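Local coordinates for protein glycosyl hydrolase (Rhizobium leguminosarum bv. trifolii, PDB 5NDX) that probably hydrolyses O-glycosidic bonds as a family 39 glycoside hydrolase, a bacterial orthologue of human alpha-L-iduronidase, at residues A373-T378 / L398-P403; R437-L442 / D608-R613. The protein carries 2 engineered substitutions. All blocks are in the same frame, centred on the assembly; numbering follows the deposited sequence.

Contacts 1 and 2 reach the same mixed sheet but use it differently; their centres are about 17 Å apart and their nearest atoms about 8 Å apart. Contact 1 is mostly buried and joins strand 395-401 to the segment leading into its neighbour, strand 378-385, so main-chain hydrogen bonds and one threonine hydroxyl carry it. Contact 2 lies further from the centre of the chain and is partly exposed. There a turn from the C-terminal four-stranded sheet rests on strand 436-445 through methyl groups and a phenyl ring, with arginine side chains on the more exposed side.

Contact 1. Residues A373-T378 / L398-P403; sequences ATLGDT and LPTRLP
The hydroxyl oxygen of T400 is gripped by two partners: G376 N donates to OG1 over 2.8 Å in a fairly straight bond (162°), and OG1 is also hydrogen-bonded to the carbonyl oxygen of S408 on strand 407-413. With chi1 at 67°, OG1 lies between the backbone N and the carbonyl carbon of T400, and from there it meets G376 N of the loop. L375 packs against this buried pair; its side chain crosses that of T400 at about a right angle, with CD2 3.5 Å from OG1, while the other branch reaches L398, CD1 to CD1 at 4.0 Å. With no side chain on G376, its CA comes to within 3.4 Å of R401 O in a CA-H...O contact. The same carbonyl also accepts a longer, bent bond from D377 N at 3.2 Å. One residue on, R401 N donates to T378 O at 2.8 Å. Toward the exposed end, T378 and R401 lie side by side, T378 CG2 resting over the rim of one guanidinium face. T378 OG1 donates to D377 OD1 from above the carboxylate plane, and the D377 carboxylate also meets P403 CG. These bonds tie the loop after helix 364-372 to the antiparallel neighbours 378-385 and 395-401, in the beta-sandwich that stands beside the TIM barrel, as in alpha-L-iduronidases.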
ATOM      1  N   ALA A 373       1.040   8.705   2.260  1.00 28.47           N
ATOM      2  CA  ALA A 373       0.350   8.467   3.511  1.00 29.03           C
ATOM      3  C   ALA A 373       0.308   9.728   4.361  1.00 30.25           C
ATOM      4  O   ALA A 373      -0.560   9.819   5.199  1.00 29.67           O
ATOM      5  CB  ALA A 373       1.038   7.371   4.290  1.00 28.57           C
ATOM      6  N   THR A 374       1.234  10.675   4.132  1.00 29.49           N
ATOM      7  CA  THR A 374       1.270  11.943   4.865  1.00 30.19           C
ATOM      8  C   THR A 374       0.266  12.972   4.449  1.00 30.35           C
ATOM      9  O   THR A 374       0.245  14.051   5.040  1.00 33.20           O
ATOM     10  CB  THR A 374       2.663  12.627   4.775  1.00 30.37           C
ATOM     11  OG1 THR A 374       2.912  13.112   3.427  1.00 31.28           O
ATOM     12  CG2 THR A 374       3.742  11.656   5.188  1.00 30.17           C
ATOM     13  N   LEU A 375      -0.525  12.708   3.410  1.00 30.29           N
ATOM     14  CA  LEU A 375      -1.452  13.695   2.935  1.00 30.68           C
ATOM     15  C   LEU A 375      -2.562  13.954   3.960  1.00 33.06           C
ATOM     16  O   LEU A 375      -2.865  13.120   4.793  1.00 31.66           O
ATOM     17  CB  LEU A 375      -2.035  13.295   1.592  1.00 30.80           C
ATOM     18  CG  LEU A 375      -1.076  13.437   0.389  1.00 29.56           C
ATOM     19  CD1 LEU A 375      -1.533  12.633  -0.820  1.00 30.09           C
ATOM     20  CD2 LEU A 375      -0.897  14.893   0.027  1.00 29.86           C
ATOM     21  N   GLY A 376      -3.095  15.160   3.889  1.00 33.75           N
ATOM     22  CA  GLY A 376      -4.136  15.630   4.769  1.00 34.41           C
ATOM     23  C   GLY A 376      -5.542  15.281   4.344  1.00 34.52           C
ATOM     24  O   GLY A 376      -5.734  14.401   3.522  1.00 33.12           O
ATOM     25  N   ASP A 377      -6.529  15.986   4.918  1.00 34.13           N
ATOM     26  CA  ASP A 377      -7.930  15.572   4.768  1.00 36.00           C
ATOM     27  C   ASP A 377      -8.751  16.608   3.999  1.00 34.96           C
ATOM     28  O   ASP A 377      -9.973  16.457   3.845  1.00 33.91           O
ATOM     29  CB  ASP A 377      -8.558  15.287   6.124  1.00 35.15           C
ATOM     30  CG  ASP A 377      -8.658  16.566   7.008  1.00 38.37           C
ATOM     31  OD1 ASP A 377      -8.316  17.723   6.584  1.00 37.20           O
ATOM     32  OD2 ASP A 377      -9.058  16.387   8.169  1.00 39.33           O
ATOM     33  N   THR A 378      -8.100  17.649   3.497  1.00 33.97           N
ATOM     34  CA  THR A 378      -8.814  18.685   2.773  1.00 35.74           C
ATOM     35  C   THR A 378      -7.979  19.157   1.593  1.00 35.79           C
ATOM     36  O   THR A 378      -6.802  19.437   1.762  1.00 39.03           O
ATOM     37  CB  THR A 378      -9.107  19.881   3.727  1.00 36.94           C
ATOM     38  OG1 THR A 378      -9.759  19.419   4.917  1.00 36.07           O
ATOM     39  CG2 THR A 378     -10.000  20.815   3.093  1.00 40.24           C
ATOM     40  N   LEU A 398      -1.047  17.060  -5.594  1.00 32.86           N
ATOM     41  CA  LEU A 398      -2.115  16.756  -4.602  1.00 32.28           C
ATOM     42  C   LEU A 398      -1.846  17.695  -3.417  1.00 32.31           C
ATOM     43  O   LEU A 398      -0.967  17.429  -2.592  1.00 31.60           O
ATOM     44  CB  LEU A 398      -2.096  15.293  -4.156  1.00 33.26           C
ATOM     45  CG  LEU A 398      -2.317  14.247  -5.275  1.00 34.40           C
ATOM     46  CD1 LEU A 398      -1.880  12.880  -4.808  1.00 34.31           C
ATOM     47  CD2 LEU A 398      -3.788  14.224  -5.707  1.00 35.66           C
ATOM     48  N   PRO A 399      -2.580  18.812  -3.341  1.00 31.59           N
ATOM     49  CA  PRO A 399      -2.320  19.836  -2.363  1.00 32.47           C
ATOM     50  C   PRO A 399      -3.329  19.750  -1.254  1.00 34.30           C
ATOM     51  O   PRO A 399      -4.513  19.920  -1.520  1.00 35.24           O
ATOM     52  CB  PRO A 399      -2.479  21.123  -3.164  1.00 32.95           C
ATOM     53  CG  PRO A 399      -3.525  20.786  -4.174  1.00 34.08           C
ATOM     54  CD  PRO A 399      -3.539  19.270  -4.366  1.00 33.08           C
ATOM     55  N   THR A 400      -2.878  19.390  -0.044  1.00 34.07           N
ATOM     56  CA  THR A 400      -3.781  19.142   1.070  1.00 33.55           C
ATOM     57  C   THR A 400      -3.424  19.965   2.300  1.00 34.43           C
ATOM     58  O   THR A 400      -2.264  20.304   2.514  1.00 34.42           O
ATOM     59  CB  THR A 400      -3.856  17.661   1.482  1.00 32.57           C
ATOM     60  OG1 THR A 400      -2.605  17.243   2.041  1.00 32.08           O
ATOM     61  CG2 THR A 400      -4.272  16.790   0.317  1.00 31.13           C
ATOM     62  N   ARG A 401      -4.446  20.266   3.088  1.00 34.53           N
ATOM     63  CA  ARG A 401      -4.302  20.866   4.442  1.00 36.24           C
ATOM     64  C   ARG A 401      -4.361  19.752   5.475  1.00 34.11           C
ATOM     65  O   ARG A 401      -5.188  18.851   5.386  1.00 33.19           O
ATOM     66  CB  ARG A 401      -5.418  21.887   4.719  1.00 37.17           C
ATOM     67  CG  ARG A 401      -5.239  22.841   5.931  1.00 42.57           C
ATOM     68  CD  ARG A 401      -6.539  23.668   6.131  1.00 43.71           C
ATOM     69  NE  ARG A 401      -7.628  22.748   6.503  1.00 51.47           N
ATOM     70  CZ  ARG A 401      -8.950  23.010   6.578  1.00 53.24           C
ATOM     71  NH1 ARG A 401      -9.427  24.219   6.294  1.00 45.76           N
ATOM     72  NH2 ARG A 401      -9.806  21.999   6.945  1.00 52.09           N
ATOM     73  N   LEU A 402      -3.468  19.826   6.432  1.00 33.99           N
ATOM     74  CA  LEU A 402      -3.418  18.888   7.561  1.00 35.25           C
ATOM     75  C   LEU A 402      -4.345  19.345   8.730  1.00 35.99           C
ATOM     76  O   LEU A 402      -4.489  20.546   8.981  1.00 36.43           O
ATOM     77  CB  LEU A 402      -1.989  18.790   8.085  1.00 34.30           C
ATOM     78  CG  LEU A 402      -0.959  18.227   7.087  1.00 34.78           C
ATOM     79  CD1 LEU A 402       0.447  18.576   7.514  1.00 35.26           C
ATOM     80  CD2 LEU A 402      -1.135  16.739   7.025  1.00 35.65           C
ATOM     81  N   PRO A 403      -4.950  18.399   9.436  1.00 37.23           N
ATOM     82  CA  PRO A 403      -5.578  18.736  10.734  1.00 38.06           C
ATOM     83  C   PRO A 403      -4.595  19.421  11.630  1.00 39.95           C
ATOM     84  O   PRO A 403      -3.454  18.961  11.759  1.00 40.92           O
ATOM     85  CB  PRO A 403      -5.917  17.369  11.348  1.00 40.24           C
ATOM     86  CG  PRO A 403      -6.036  16.430  10.161  1.00 39.53           C
ATOM     87  CD  PRO A 403      -5.082  16.967   9.103  1.00 38.04           C
TER

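Contact 2. Residues R437-L442 / D608-R613; sequences RHAICL and DAFGRR. Unlike the reference sequence in segment 437-442: I440 (reference Leu). With SO4 (sulfate ion), chain G.
A609 and F610 press against strand 436-445 at A439 and C441, and this small apolar patch is the close-packed half of the contact. The methyl of A609 touches two side chains at once: its CB stands 3.6 Å from A439 CB and equally near C441 SG. Beside it the F610 ring turns one face to A439, whose CB sits 4.0 Å from the ring centroid and 20° off the normal, a CH-pi contact. F610 CZ lies 3.6 Å from the backbone N of A439. With CG anti to the carbonyl carbon (chi1 -57°), the ring of F610 is directed to A439. Outward, the packing gives way to charge and solvent. R437 slides past F610 in the opposite direction and lays a guanidinium face over F610 CD2, but the two planes are 44° apart and do not stack. A water donates to F610 O; its link to R437 NH2 is weak and doubtful. R437 and R612 converge on the carboxylate of D527, each forming a salt bridge with it. R612 also holds D608 OD2 side-on, with NE at 2.8 Å on the syn lone pair and NH2 at 3.0 Å, while D608 OD1 takes the backbone N of R612. These bonds brace the type I turn from D608 to G611. The turn follows strand 601-607 of the C-terminal sheet and precedes strand 618-620; it docks on strand 436-445, which runs between strands 493-503 and 518-526 of the mixed sheet.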
ATOM      1  N   ARG A 437       5.899  30.086  13.640  1.00 43.46           N
ATOM      2  CA  ARG A 437       6.967  29.302  13.044  1.00 44.81           C
ATOM      3  C   ARG A 437       6.380  28.072  12.354  1.00 38.95           C
ATOM      4  O   ARG A 437       5.513  27.366  12.901  1.00 37.01           O
ATOM      5  CB  ARG A 437       7.884  28.650  14.075  1.00 48.38           C
ATOM      6  CG  ARG A 437       8.940  29.426  14.790  1.00 55.70           C
ATOM      7  CD  ARG A 437       9.282  28.648  16.076  1.00 59.10           C
ATOM      8  NE  ARG A 437      10.563  27.960  16.051  1.00 59.32           N
ATOM      9  CZ  ARG A 437      10.877  26.859  16.751  1.00 59.46           C
ATOM     10  NH1 ARG A 437      10.006  26.227  17.528  1.00 54.83           N
ATOM     11  NH2 ARG A 437      12.096  26.344  16.630  1.00 60.95           N
ATOM     12  N   HIS A 438       6.975  27.743  11.235  1.00 37.52           N
ATOM     13  CA  HIS A 438       6.687  26.492  10.541  1.00 36.69           C
ATOM     14  C   HIS A 438       7.977  25.856  10.137  1.00 36.17           C
ATOM     15  O   HIS A 438       8.985  26.549   9.866  1.00 37.89           O
ATOM     16  CB  HIS A 438       5.860  26.784   9.302  1.00 38.31           C
ATOM     17  CG  HIS A 438       4.479  27.221   9.610  1.00 39.23           C
ATOM     18  ND1 HIS A 438       3.401  26.358   9.591  1.00 43.33           N
ATOM     19  CD2 HIS A 438       3.992  28.421   9.972  1.00 40.85           C
ATOM     20  CE1 HIS A 438       2.302  27.024   9.903  1.00 41.67           C
ATOM     21  NE2 HIS A 438       2.636  28.270  10.156  1.00 41.73           N
ATOM     22  N   ALA A 439       7.922  24.544  10.010  1.00 34.32           N
ATOM     23  CA  ALA A 439       9.038  23.752   9.491  1.00 33.29           C
ATOM     24  C   ALA A 439       8.652  23.209   8.110  1.00 32.80           C
ATOM     25  O   ALA A 439       7.490  22.801   7.875  1.00 32.36           O
ATOM     26  CB  ALA A 439       9.355  22.617  10.432  1.00 31.96           C
ATOM     27  N   ILE A 440       9.615  23.276   7.194  1.00 32.24           N
ATOM     28  CA  ILE A 440       9.456  22.780   5.829  1.00 33.17           C
ATOM     29  C   ILE A 440      10.300  21.512   5.692  1.00 31.78           C
ATOM     30  O   ILE A 440      11.514  21.591   5.874  1.00 32.81           O
ATOM     31  CB  ILE A 440       9.899  23.825   4.809  1.00 34.48           C
ATOM     32  CG1 ILE A 440       9.133  25.138   5.032  1.00 36.13           C
ATOM     33  CG2 ILE A 440       9.671  23.312   3.371  1.00 34.12           C
ATOM     34  CD1 ILE A 440       9.714  26.314   4.216  1.00 38.78           C
ATOM     35  N   CYS A 441       9.652  20.369   5.405  1.00 31.45           N
ATOM     36  CA  CYS A 441      10.290  19.081   5.195  1.00 33.03           C
ATOM     37  C   CYS A 441      10.052  18.690   3.752  1.00 33.51           C
ATOM     38  O   CYS A 441       8.908  18.715   3.300  1.00 32.48           O
ATOM     39  CB  CYS A 441       9.700  17.959   6.092  1.00 36.22           C
ATOM     40  SG  CYS A 441       9.515  18.507   7.811  1.00 43.99           S
ATOM     41  N   LEU A 442      11.140  18.379   3.037  1.00 31.55           N
ATOM     42  CA  LEU A 442      11.074  17.998   1.643  1.00 31.33           C
ATOM     43  C   LEU A 442      11.577  16.573   1.488  1.00 29.92           C
ATOM     44  O   LEU A 442      12.739  16.311   1.731  1.00 31.75           O
ATOM     45  CB  LEU A 442      11.924  18.935   0.809  1.00 30.37           C
ATOM     46  CG  LEU A 442      11.661  20.422   1.019  1.00 32.28           C
ATOM     47  CD1 LEU A 442      12.783  21.229   0.398  1.00 33.58           C
ATOM     48  CD2 LEU A 442      10.305  20.853   0.489  1.00 33.28           C
ATOM     49  N   ASP A 608      10.311  15.698  16.151  1.00 35.26           N
ATOM     50  CA  ASP A 608       9.466  16.509  15.336  1.00 36.41           C
ATOM     51  C   ASP A 608      10.346  17.303  14.367  1.00 37.04           C
ATOM     52  O   ASP A 608      11.585  17.271  14.443  1.00 35.07           O
ATOM     53  CB  ASP A 608       8.534  17.384  16.158  1.00 38.08           C
ATOM     54  CG  ASP A 608       9.245  18.459  16.978  1.00 38.98           C
ATOM     55  OD1 ASP A 608      10.416  18.789  16.714  1.00 39.84           O
ATOM     56  OD2 ASP A 608       8.572  18.973  17.909  1.00 41.61           O
ATOM     57  N   ALA A 609       9.704  18.049  13.497  1.00 37.20           N
ATOM     58  CA  ALA A 609      10.453  18.778  12.476  1.00 37.88           C
ATOM     59  C   ALA A 609      11.211  19.996  13.050  1.00 39.63           C
ATOM     60  O   ALA A 609      12.066  20.558  12.379  1.00 39.42           O
ATOM     61  CB  ALA A 609       9.518  19.173  11.340  1.00 37.65           C
ATOM     62  N   PHE A 610      10.949  20.363  14.311  1.00 38.50           N
ATOM     63  CA  PHE A 610      11.692  21.421  14.966  1.00 38.78           C
ATOM     64  C   PHE A 610      12.915  20.869  15.711  1.00 40.93           C
ATOM     65  O   PHE A 610      13.511  21.582  16.451  1.00 41.79           O
ATOM     66  CB  PHE A 610      10.751  22.241  15.863  1.00 37.70           C
ATOM     67  CG  PHE A 610       9.609  22.821  15.100  1.00 37.28           C
ATOM     68  CD1 PHE A 610       8.486  22.071  14.844  1.00 37.83           C
ATOM     69  CD2 PHE A 610       9.705  24.078  14.536  1.00 38.81           C
ATOM     70  CE1 PHE A 610       7.449  22.572  14.093  1.00 37.14           C
ATOM     71  CE2 PHE A 610       8.674  24.579  13.758  1.00 37.42           C
ATOM     72  CZ  PHE A 610       7.555  23.821  13.539  1.00 37.14           C
ATOM     73  N   GLY A 611      13.280  19.604  15.503  1.00 42.43           N
ATOM     74  CA  GLY A 611      14.377  18.975  16.200  1.00 43.97           C
ATOM     75  C   GLY A 611      14.098  18.497  17.639  1.00 44.86           C
ATOM     76  O   GLY A 611      14.996  18.007  18.272  1.00 45.25           O
ATOM     77  N   ARG A 612      12.876  18.596  18.154  1.00 42.71           N
ATOM     78  CA  ARG A 612      12.646  18.170  19.533  1.00 43.88           C
ATOM     79  C   ARG A 612      12.415  16.657  19.633  1.00 44.22           C
ATOM     80  O   ARG A 612      11.635  16.105  18.879  1.00 45.61           O
ATOM     81  CB  ARG A 612      11.469  18.919  20.140  1.00 44.12           C
ATOM     82  CG  ARG A 612      11.710  20.426  20.204  1.00 45.95           C
ATOM     83  CD  ARG A 612      10.468  21.179  20.668  1.00 46.12           C
ATOM     84  NE  ARG A 612       9.405  21.053  19.654  1.00 47.99           N
ATOM     85  CZ  ARG A 612       8.542  22.007  19.312  1.00 46.66           C
ATOM     86  NH1 ARG A 612       8.566  23.200  19.868  1.00 45.96           N
ATOM     87  NH2 ARG A 612       7.600  21.738  18.423  1.00 46.96           N
ATOM     88  N   ARG A 613      13.092  16.026  20.572  1.00 44.09           N
ATOM     89  CA  ARG A 613      12.942  14.610  20.875  1.00 47.93           C
ATOM     90  C   ARG A 613      11.789  14.374  21.801  1.00 44.27           C
ATOM     91  O   ARG A 613      11.550  15.168  22.682  1.00 44.35           O
ATOM     92  CB  ARG A 613      14.202  14.044  21.525  1.00 51.93           C
ATOM     93  CG  ARG A 613      14.280  12.537  21.334  1.00 59.80           C
ATOM     94  CD  ARG A 613      15.470  11.818  21.999  1.00 63.65           C
ATOM     95  NE  ARG A 613      15.743  12.023  23.428  1.00 68.77           N
ATOM     96  CZ  ARG A 613      14.912  11.844  24.451  1.00 71.25           C
ATOM     97  NH1 ARG A 613      13.648  11.519  24.276  1.00 74.59           N
ATOM     98  NH2 ARG A 613      15.345  12.044  25.686  1.00 73.63           N
TER
HETATM   99  S   SO4 G 706      18.359  15.342  22.223  1.00118.48           S
HETATM  100  O1  SO4 G 706      19.261  16.479  22.542  1.00122.87           O
HETATM  101  O2  SO4 G 706      17.194  15.840  21.460  1.00117.46           O
HETATM  102  O3  SO4 G 706      19.097  14.342  21.417  1.00117.42           O
HETATM  103  O4  SO4 G 706      17.888  14.708  23.477  1.00120.73           O
HETATM  104  O   HOH W   1      13.625  24.414  16.509  1.00 58.48           O